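Local coordinates for protein putative diguanylate cyclase (GGDEF) with PAS/PAC domain (Rhodopseudomonas palustris, PDB 3LIF) that probably makes cyclic di-GMP from two GTP molecules under the control of an extracellular double-PDC sensor region, the part described here, at residues Glu58-Leu63 and Val73-Ala78; Arg98-Tyr103 and Val127-Arg132; Thr156-Phe161 and Leu178-Pro183. All blocks are in the same frame, centred on the assembly; numbering follows the deposited sequence.

Interaction 1. Residues Glu58-Leu63 and Val73-Ala78; sequences ERLRAL and VAILDA
Leu60, on helix 55-66, packs against Val73 and Ile75 of strand 70-76. Its side chain leaves the helix with CG anti to the carbonyl carbon (chi1 -68°). CD1 then lies anti to CA (chi2 -171°). This extended shape carries both methyls to the strand, where they take different partners. Leu60 CD1 lies 4.0 Å from Val73 O. The same methyl meets Ile75 CG1 at 4.2 Å. The Leu60 and Ile75 side chains cross at about a right angle. The CA-CB bond of Ile75 does not aim at the helix, but its CG1 branch comes nearer. The other methyl, Leu60 CD2, sits 4.3 Å from Val73 CG1. All three residues are buried. The side chains meet by apolar packing, with one methyl also against a backbone carbonyl. Further along the helix, Leu63 points to the same side and packs on Val38 and Ile42. Ile42, on the long helix 5-47, also touches Val73 and Ile75. This is helix-on-sheet packing in the first PDC domain, on the face that carries both helices. Within the sheet, strand 70-76 runs between strands 82-85 and 141-149, and Val73 and Ile75 both touch Val145 of the latter.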
loop_
_atom_site.group_PDB
_atom_site.type_symbol
_atom_site.label_atom_id
_atom_site.label_comp_id
_atom_site.label_asym_id
_atom_site.label_seq_id
_atom_site.Cartn_x
_atom_site.Cartn_y
_atom_site.Cartn_z
ATOM N N GLU A 58 8.132 -15.338 -18.303
ATOM C CA GLU A 58 8.469 -14.131 -19.078
ATOM C C GLU A 58 7.289 -13.190 -19.130
ATOM O O GLU A 58 7.459 -12.009 -18.982
ATOM C CB GLU A 58 8.865 -14.497 -20.510
ATOM C CG GLU A 58 10.269 -15.082 -20.633
ATOM C CD GLU A 58 11.319 -14.228 -19.898
ATOM O OE1 GLU A 58 11.609 -13.084 -20.363
ATOM O OE2 GLU A 58 11.837 -14.704 -18.838
ATOM N N ARG A 59 6.098 -13.726 -19.360
ATOM C CA ARG A 59 4.918 -12.896 -19.418
ATOM C C ARG A 59 4.848 -12.111 -18.098
ATOM O O ARG A 59 4.718 -10.857 -18.130
ATOM C CB ARG A 59 3.632 -13.712 -19.677
ATOM C CG ARG A 59 2.568 -13.088 -20.640
ATOM C CD ARG A 59 1.069 -13.584 -20.401
ATOM N NE ARG A 59 0.374 -12.899 -19.270
ATOM C CZ ARG A 59 -0.662 -12.056 -19.359
ATOM N NH1 ARG A 59 -1.213 -11.756 -20.515
ATOM N NH2 ARG A 59 -1.147 -11.526 -18.262
ATOM N N LEU A 60 4.968 -12.814 -16.954
ATOM C CA LEU A 60 4.967 -12.171 -15.629
ATOM C C LEU A 60 6.074 -11.148 -15.481
ATOM O O LEU A 60 5.883 -10.093 -14.904
ATOM C CB LEU A 60 5.097 -13.188 -14.507
ATOM C CG LEU A 60 3.870 -14.083 -14.374
ATOM C CD1 LEU A 60 3.996 -14.881 -13.144
ATOM C CD2 LEU A 60 2.601 -13.332 -14.311
ATOM N N ARG A 61 7.243 -11.454 -15.994
ATOM C CA ARG A 61 8.309 -10.504 -15.873
ATOM C C ARG A 61 8.016 -9.264 -16.727
ATOM O O ARG A 61 8.491 -8.157 -16.443
ATOM C CB ARG A 61 9.622 -11.155 -16.270
ATOM C CG ARG A 61 10.509 -10.321 -17.219
ATOM C CD ARG A 61 11.944 -10.697 -16.925
ATOM N NE ARG A 61 11.987 -10.940 -15.477
ATOM C CZ ARG A 61 13.088 -11.020 -14.728
ATOM N NH1 ARG A 61 14.295 -10.891 -15.288
ATOM N NH2 ARG A 61 12.974 -11.222 -13.410
ATOM N N ALA A 62 7.231 -9.448 -17.777
ATOM C CA ALA A 62 6.951 -8.348 -18.689
ATOM C C ALA A 62 5.981 -7.445 -17.964
ATOM O O ALA A 62 6.194 -6.243 -17.826
ATOM C CB ALA A 62 6.319 -8.868 -20.004
ATOM N N LEU A 63 4.906 -8.081 -17.541
ATOM C CA LEU A 63 3.847 -7.514 -16.772
ATOM C C LEU A 63 4.371 -6.717 -15.569
ATOM O O LEU A 63 3.988 -5.556 -15.344
ATOM C CB LEU A 63 3.027 -8.693 -16.302
ATOM C CG LEU A 63 1.815 -8.370 -15.499
ATOM C CD1 LEU A 63 1.450 -7.023 -16.014
ATOM C CD2 LEU A 63 0.738 -9.413 -15.791
ATOM N N VAL A 73 5.639 -10.394 -9.341
ATOM C CA VAL A 73 4.362 -11.127 -9.277
ATOM C C VAL A 73 4.587 -12.646 -9.199
ATOM O O VAL A 73 5.488 -13.219 -9.865
ATOM C CB VAL A 73 3.519 -10.864 -10.550
ATOM C CG1 VAL A 73 2.167 -11.554 -10.448
ATOM C CG2 VAL A 73 3.374 -9.378 -10.736
ATOM N N ALA A 74 3.783 -13.340 -8.422
ATOM C CA ALA A 74 4.034 -14.738 -8.421
ATOM C C ALA A 74 2.735 -15.488 -8.263
ATOM O O ALA A 74 1.726 -14.902 -7.839
ATOM C CB ALA A 74 5.088 -15.143 -7.388
ATOM N N ILE A 75 2.799 -16.775 -8.665
ATOM C CA ILE A 75 1.738 -17.713 -8.503
ATOM C C ILE A 75 2.100 -18.817 -7.497
ATOM O O ILE A 75 3.232 -19.321 -7.496
ATOM C CB ILE A 75 1.472 -18.383 -9.811
ATOM C CG1 ILE A 75 1.446 -17.321 -10.905
ATOM C CG2 ILE A 75 0.112 -19.155 -9.712
ATOM C CD1 ILE A 75 0.090 -16.616 -11.046
ATOM N N LEU A 76 1.125 -19.165 -6.668
ATOM C CA LEU A 76 1.172 -20.290 -5.773
ATOM C C LEU A 76 -0.019 -21.170 -6.100
ATOM O O LEU A 76 -1.167 -20.630 -6.269
ATOM C CB LEU A 76 0.975 -19.829 -4.326
ATOM C CG LEU A 76 1.946 -18.874 -3.629
ATOM C CD1 LEU A 76 1.558 -18.782 -2.152
ATOM C CD2 LEU A 76 3.434 -19.215 -3.806
ATOM N N ASP A 77 0.192 -22.497 -6.144
ATOM C CA ASP A 77 -0.938 -23.418 -6.356
ATOM C C ASP A 77 -1.506 -23.791 -5.028
ATOM O O ASP A 77 -1.382 -23.047 -4.090
ATOM C CB ASP A 77 -0.413 -24.717 -6.922
ATOM C CG ASP A 77 0.640 -25.424 -5.984
ATOM O OD1 ASP A 77 0.633 -25.322 -4.690
ATOM O OD2 ASP A 77 1.494 -26.113 -6.597
ATOM N N ALA A 78 -2.304 -24.833 -4.949
ATOM C CA ALA A 78 -3.568 -24.752 -4.322
ATOM C C ALA A 78 -2.964 -25.305 -2.950
ATOM O O ALA A 78 -3.582 -25.246 -1.870
ATOM C CB ALA A 78 -4.540 -25.720 -4.906
#

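Interaction 2. Residues Arg98-Tyr103 and Val127-Arg132; sequences RSYFRY and VFVVSR
Tyr100 and Ser131 meet in the first PDC (Cache) domain, where helix 99-106 packs on the central antiparallel sheet. Val129 and Ser131 of strand 126-135 turn their side chains to this helix. Val130, between them, points away and packs on Phe32 and Leu39 of helix 5-47. The contact therefore lies on the sheet face opposite the long helix, the side where PDC domains usually hold their ligand pocket. A bound methylpentanediol, probably from the crystallisation liquor, sits here, hydrogen-bonded to Tyr100 OH and Arg98 NE. This is consistent with a binding site, though the natural ligand is not seen. The Tyr100 side chain also touches Leu113, Thr115 and Val146 of neighbouring strands. Its CG lies between the backbone N and the carbonyl carbon (chi1 61°), which points the ring across the strand, its hydroxyl to the bound diol. Arg98 CB covers one ring face, 3.9 Å above the plane and toward the rim. Ser131 touches the root of the side chain, with OG 3.6 Å from Tyr100 CB. Val129 approaches the ring obliquely, its CG1 lying 4.3 Å from Tyr100 CD1.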
loop_
_atom_site.group_PDB
_atom_site.type_symbol
_atom_site.label_atom_id
_atom_site.label_comp_id
_atom_site.label_asym_id
_atom_site.label_seq_id
_atom_site.Cartn_x
_atom_site.Cartn_y
_atom_site.Cartn_z
ATOM N N ARG A 98 2.075 -18.830 4.624
ATOM C CA ARG A 98 1.943 -17.414 4.498
ATOM C C ARG A 98 0.465 -17.024 4.702
ATOM O O ARG A 98 -0.428 -17.738 4.223
ATOM C CB ARG A 98 2.446 -17.113 3.118
ATOM C CG ARG A 98 3.279 -15.929 3.025
ATOM C CD ARG A 98 4.511 -16.003 3.844
ATOM N NE ARG A 98 5.522 -15.169 3.218
ATOM C CZ ARG A 98 6.432 -14.465 3.871
ATOM N NH1 ARG A 98 6.437 -14.494 5.187
ATOM N NH2 ARG A 98 7.325 -13.722 3.187
ATOM N N SER A 99 0.192 -15.960 5.462
ATOM C CA SER A 99 -1.229 -15.670 5.849
ATOM C C SER A 99 -2.133 -15.379 4.682
ATOM O O SER A 99 -3.330 -15.778 4.657
ATOM C CB SER A 99 -1.358 -14.479 6.812
ATOM O OG SER A 99 -0.677 -13.397 6.260
ATOM N N TYR A 100 -1.602 -14.634 3.729
ATOM C CA TYR A 100 -2.429 -14.350 2.574
ATOM C C TYR A 100 -2.829 -15.625 1.875
ATOM O O TYR A 100 -3.964 -15.708 1.351
ATOM C CB TYR A 100 -1.765 -13.409 1.608
ATOM C CG TYR A 100 -0.476 -13.900 1.005
ATOM C CD1 TYR A 100 0.727 -13.497 1.538
ATOM C CD2 TYR A 100 -0.451 -14.727 -0.133
ATOM C CE1 TYR A 100 1.911 -13.865 0.981
ATOM C CE2 TYR A 100 0.780 -15.128 -0.709
ATOM C CZ TYR A 100 1.941 -14.666 -0.130
ATOM O OH TYR A 100 3.186 -15.007 -0.578
ATOM N N PHE A 101 -1.933 -16.619 1.868
ATOM C CA PHE A 101 -2.270 -17.882 1.247
ATOM C C PHE A 101 -3.339 -18.544 2.048
ATOM O O PHE A 101 -4.375 -18.932 1.500
ATOM C CB PHE A 101 -1.095 -18.817 1.115
ATOM C CG PHE A 101 -1.504 -20.226 0.781
ATOM C CD1 PHE A 101 -1.775 -20.586 -0.516
ATOM C CD2 PHE A 101 -1.607 -21.196 1.769
ATOM C CE1 PHE A 101 -2.136 -21.870 -0.835
ATOM C CE2 PHE A 101 -2.016 -22.505 1.446
ATOM C CZ PHE A 101 -2.293 -22.826 0.148
ATOM N N ARG A 102 -3.111 -18.679 3.352
ATOM C CA ARG A 102 -4.155 -19.220 4.195
ATOM C C ARG A 102 -5.482 -18.459 4.011
ATOM O O ARG A 102 -6.532 -19.064 3.970
ATOM C CB ARG A 102 -3.705 -19.293 5.670
ATOM C CG ARG A 102 -2.903 -20.581 5.912
ATOM C CD ARG A 102 -2.299 -20.766 7.265
ATOM N NE ARG A 102 -1.280 -19.752 7.487
ATOM C CZ ARG A 102 -1.500 -18.651 8.223
ATOM N NH1 ARG A 102 -2.704 -18.461 8.766
ATOM N NH2 ARG A 102 -0.538 -17.744 8.435
ATOM N N TYR A 103 -5.449 -17.141 3.887
ATOM C CA TYR A 103 -6.692 -16.428 3.825
ATOM C C TYR A 103 -7.479 -16.755 2.529
ATOM O O TYR A 103 -8.687 -17.037 2.556
ATOM C CB TYR A 103 -6.429 -14.948 3.982
ATOM C CG TYR A 103 -7.643 -14.101 3.701
ATOM C CD1 TYR A 103 -7.962 -13.745 2.382
ATOM C CD2 TYR A 103 -8.489 -13.662 4.734
ATOM C CE1 TYR A 103 -9.092 -12.980 2.087
ATOM C CE2 TYR A 103 -9.622 -12.891 4.455
ATOM C CZ TYR A 103 -9.922 -12.546 3.119
ATOM O OH TYR A 103 -11.030 -11.760 2.779
ATOM N N VAL A 127 8.416 -5.876 2.909
ATOM C CA VAL A 127 7.531 -5.203 1.985
ATOM C C VAL A 127 6.121 -5.451 2.378
ATOM O O VAL A 127 5.835 -6.242 3.267
ATOM C CB VAL A 127 7.697 -5.765 0.585
ATOM C CG1 VAL A 127 9.132 -5.607 0.119
ATOM C CG2 VAL A 127 7.319 -7.221 0.561
ATOM N N PHE A 128 5.230 -4.728 1.736
ATOM C CA PHE A 128 3.824 -5.079 1.725
ATOM C C PHE A 128 3.468 -5.693 0.371
ATOM O O PHE A 128 4.142 -5.477 -0.657
ATOM C CB PHE A 128 2.951 -3.855 1.948
ATOM C CG PHE A 128 2.939 -3.402 3.342
ATOM C CD1 PHE A 128 4.043 -2.756 3.865
ATOM C CD2 PHE A 128 1.825 -3.669 4.150
ATOM C CE1 PHE A 128 4.048 -2.353 5.179
ATOM C CE2 PHE A 128 1.785 -3.276 5.474
ATOM C CZ PHE A 128 2.909 -2.619 6.007
ATOM N N VAL A 129 2.353 -6.397 0.366
ATOM C CA VAL A 129 2.064 -7.252 -0.728
ATOM C C VAL A 129 0.572 -7.269 -0.904
ATOM O O VAL A 129 -0.184 -7.031 0.064
ATOM C CB VAL A 129 2.617 -8.659 -0.376
ATOM C CG1 VAL A 129 1.551 -9.753 -0.418
ATOM C CG2 VAL A 129 3.797 -8.939 -1.177
ATOM N N VAL A 130 0.146 -7.620 -2.110
ATOM C CA VAL A 130 -1.252 -7.522 -2.495
ATOM C C VAL A 130 -1.558 -8.866 -3.182
ATOM O O VAL A 130 -0.635 -9.469 -3.823
ATOM C CB VAL A 130 -1.331 -6.315 -3.481
ATOM C CG1 VAL A 130 -1.099 -6.729 -4.965
ATOM C CG2 VAL A 130 -2.543 -5.483 -3.263
ATOM N N SER A 131 -2.780 -9.398 -3.026
ATOM C CA SER A 131 -3.005 -10.758 -3.508
ATOM C C SER A 131 -4.460 -11.102 -3.825
ATOM O O SER A 131 -5.401 -10.548 -3.239
ATOM C CB SER A 131 -2.426 -11.787 -2.487
ATOM O OG SER A 131 -3.257 -11.944 -1.331
ATOM N N ARG A 132 -4.639 -12.065 -4.732
ATOM C CA ARG A 132 -5.994 -12.500 -5.140
ATOM C C ARG A 132 -6.136 -14.021 -5.191
ATOM O O ARG A 132 -5.218 -14.733 -5.637
ATOM C CB ARG A 132 -6.470 -11.788 -6.458
ATOM C CG ARG A 132 -7.473 -10.661 -6.161
ATOM C CD ARG A 132 -7.777 -9.664 -7.327
ATOM N NE ARG A 132 -9.070 -10.006 -7.931
ATOM C CZ ARG A 132 -9.845 -10.888 -7.334
ATOM N NH1 ARG A 132 -9.407 -11.402 -6.173
ATOM N NH2 ARG A 132 -11.014 -11.228 -7.844
#

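Interaction 3. Residues Thr156-Phe161 and Leu178-Pro183; sequences TFYKTF and LLIQWP
Lys159 lies over one face of the Trp182 indole in a CH-pi contact. Its CB sits 3.6 Å from the centroid of the six-membered ring of Trp182, 28° off the ring normal. The exact spacing is doubtful, since some carbons are modelled too close. The Lys159 chain bends at chi3 (-79°), which keeps its end by the ring, with CE 3.9 Å from Trp182 CH2. The opposite indole face carries Pro183 CB, 3.7 Å above the plane and over the centre. Pro183 follows a cis peptide bond. With an alanine in place of Trp182, the aliphatic part of Lys159 and the Pro183 ring would probably lose the flat indole packed between them.

The apolar contacts lie deeper. Tyr158 CB meets Trp182 CB at 3.8 Å, and Trp182 CB lies at the edge of the Tyr158 ring, near its plane. Tyr158 CE2 touches Ile180 CG2 at 4.0 Å. Their side chains slide past in opposite directions, the methyl oblique to the ring.

This is the second PDC domain of the sensor region: helix 151-158 and the turn after it pack on edge strand 178-182. Leu179 and Ile180 form a classic beta bulge opposite Leu171.

The hydrogen bonds lie within 156-161. Tyr158 to Phe161 make a type I turn. Thr160 OG1 donates to Phe157 O at 2.8 Å, in the carbonyl plane, and Thr160 N at 3.0 Å.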
loop_
_atom_site.group_PDB
_atom_site.type_symbol
_atom_site.label_atom_id
_atom_site.label_comp_id
_atom_site.label_asym_id
_atom_site.label_seq_id
_atom_site.Cartn_x
_atom_site.Cartn_y
_atom_site.Cartn_z
ATOM N N THR A 156 8.145 8.424 -4.364
ATOM C CA THR A 156 8.626 9.258 -5.443
ATOM C C THR A 156 7.561 10.252 -5.835
ATOM O O THR A 156 7.836 11.389 -6.093
ATOM C CB THR A 156 8.970 8.325 -6.587
ATOM O OG1 THR A 156 10.254 7.784 -6.282
ATOM C CG2 THR A 156 8.934 8.988 -7.992
ATOM N N PHE A 157 6.334 9.799 -5.889
ATOM C CA PHE A 157 5.242 10.687 -6.082
ATOM C C PHE A 157 5.215 11.667 -4.904
ATOM O O PHE A 157 4.934 12.861 -5.101
ATOM C CB PHE A 157 3.955 9.869 -6.072
ATOM C CG PHE A 157 2.715 10.682 -6.249
ATOM C CD1 PHE A 157 2.599 11.580 -7.303
ATOM C CD2 PHE A 157 1.649 10.546 -5.385
ATOM C CE1 PHE A 157 1.427 12.334 -7.473
ATOM C CE2 PHE A 157 0.487 11.294 -5.539
ATOM C CZ PHE A 157 0.377 12.186 -6.588
ATOM N N TYR A 158 5.511 11.183 -3.684
ATOM C CA TYR A 158 5.216 12.010 -2.523
ATOM C C TYR A 158 6.200 13.143 -2.471
ATOM O O TYR A 158 5.862 14.258 -2.056
ATOM C CB TYR A 158 5.160 11.270 -1.176
ATOM C CG TYR A 158 3.996 10.332 -1.030
ATOM C CD1 TYR A 158 2.831 10.508 -1.783
ATOM C CD2 TYR A 158 4.064 9.251 -0.167
ATOM C CE1 TYR A 158 1.759 9.624 -1.677
ATOM C CE2 TYR A 158 3.010 8.358 -0.036
ATOM C CZ TYR A 158 1.862 8.544 -0.792
ATOM O OH TYR A 158 0.816 7.660 -0.648
ATOM N N LYS A 159 7.410 12.888 -2.942
ATOM C CA LYS A 159 8.375 13.963 -2.938
ATOM C C LYS A 159 8.123 15.077 -3.975
ATOM O O LYS A 159 8.753 16.118 -3.905
ATOM C CB LYS A 159 9.796 13.434 -2.992
ATOM C CG LYS A 159 10.267 13.062 -4.332
ATOM C CD LYS A 159 11.698 12.540 -4.191
ATOM C CE LYS A 159 12.684 13.711 -4.050
ATOM N NZ LYS A 159 14.028 13.121 -3.936
ATOM N N THR A 160 7.180 14.896 -4.892
ATOM C CA THR A 160 6.887 15.973 -5.801
ATOM C C THR A 160 6.122 17.139 -5.140
ATOM O O THR A 160 5.583 17.990 -5.842
ATOM C CB THR A 160 6.010 15.525 -7.001
ATOM O OG1 THR A 160 4.677 15.276 -6.547
ATOM C CG2 THR A 160 6.567 14.315 -7.699
ATOM N N PHE A 161 6.005 17.192 -3.821
ATOM C CA PHE A 161 5.069 18.155 -3.268
ATOM C C PHE A 161 5.754 19.146 -2.402
ATOM O O PHE A 161 6.416 18.778 -1.448
ATOM C CB PHE A 161 3.977 17.478 -2.454
ATOM C CG PHE A 161 2.901 16.876 -3.283
ATOM C CD1 PHE A 161 1.891 17.663 -3.796
ATOM C CD2 PHE A 161 2.899 15.511 -3.557
ATOM C CE1 PHE A 161 0.875 17.119 -4.577
ATOM C CE2 PHE A 161 1.895 14.955 -4.329
ATOM C CZ PHE A 161 0.870 15.769 -4.854
ATOM N N LEU A 178 2.159 1.155 9.084
ATOM C CA LEU A 178 2.725 2.130 8.172
ATOM C C LEU A 178 3.267 1.453 6.901
ATOM O O LEU A 178 4.144 0.621 6.985
ATOM C CB LEU A 178 3.841 2.917 8.893
ATOM C CG LEU A 178 4.728 3.803 7.965
ATOM C CD1 LEU A 178 3.985 4.985 7.404
ATOM C CD2 LEU A 178 5.967 4.284 8.628
ATOM N N LEU A 179 2.760 1.790 5.726
ATOM C CA LEU A 179 3.316 1.236 4.457
ATOM C C LEU A 179 4.448 2.087 3.900
ATOM O O LEU A 179 5.485 1.610 3.415
ATOM C CB LEU A 179 2.256 1.176 3.364
ATOM C CG LEU A 179 1.343 -0.035 3.414
ATOM C CD1 LEU A 179 0.254 0.240 4.456
ATOM C CD2 LEU A 179 0.765 -0.347 2.000
ATOM N N ILE A 180 4.234 3.381 3.895
ATOM C CA ILE A 180 5.342 4.195 3.508
ATOM C C ILE A 180 5.227 5.564 4.096
ATOM O O ILE A 180 4.122 6.068 4.374
ATOM C CB ILE A 180 5.536 4.275 2.002
ATOM C CG1 ILE A 180 6.805 5.120 1.737
ATOM C CG2 ILE A 180 4.324 4.778 1.309
ATOM C CD1 ILE A 180 8.215 4.469 2.470
ATOM N N GLN A 181 6.384 6.144 4.344
ATOM C CA GLN A 181 6.407 7.488 4.837
ATOM C C GLN A 181 7.498 8.353 4.166
ATOM O O GLN A 181 8.640 7.938 3.959
ATOM C CB GLN A 181 6.370 7.452 6.375
ATOM C CG GLN A 181 7.441 8.218 7.099
ATOM C CD GLN A 181 7.325 9.698 6.896
ATOM O OE1 GLN A 181 6.241 10.232 6.693
ATOM N NE2 GLN A 181 8.443 10.356 6.909
ATOM N N TRP A 182 7.082 9.525 3.720
ATOM C CA TRP A 182 8.013 10.465 3.152
ATOM C C TRP A 182 8.213 11.677 4.123
ATOM O O TRP A 182 7.227 12.243 4.634
ATOM C CB TRP A 182 7.554 10.866 1.735
ATOM C CG TRP A 182 8.359 12.005 1.196
ATOM C CD1 TRP A 182 7.989 13.331 1.144
ATOM C CD2 TRP A 182 9.698 11.948 0.705
ATOM N NE1 TRP A 182 9.007 14.087 0.620
ATOM C CE2 TRP A 182 10.070 13.267 0.345
ATOM C CE3 TRP A 182 10.623 10.909 0.518
ATOM C CZ2 TRP A 182 11.335 13.577 -0.191
ATOM C CZ3 TRP A 182 11.915 11.223 -0.011
ATOM C CH2 TRP A 182 12.243 12.543 -0.360
ATOM N N PRO A 183 9.474 12.119 4.358
ATOM C CA PRO A 183 10.771 11.734 3.762
ATOM C C PRO A 183 11.588 10.667 4.548
ATOM O O PRO A 183 12.587 10.205 4.057
ATOM C CB PRO A 183 11.553 13.055 3.831
ATOM C CG PRO A 183 11.077 13.671 5.124
ATOM C CD PRO A 183 9.609 13.350 5.179
#

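In the fold
The three contacts follow one another along the chain. Interactions 1 and 2 belong to the first PDC domain and reach the same antiparallel sheet. Their centres are 14 Å apart. Interaction 1 lies on the face covered by helix 5-47, interaction 2 on the other face. They touch where Leu76 and Ala78 pack on Tyr100 and Phe101. Interaction 3 lies in the second PDC domain, on a separate sheet with the same 2-1-5-4-3 strand order. Its centre is 23 Å from that of interaction 2, yet Phe128 packs on Leu178 and Leu179, joining the domains. Helix 5-47 packs on both domains and ties them into one elongated sensor region.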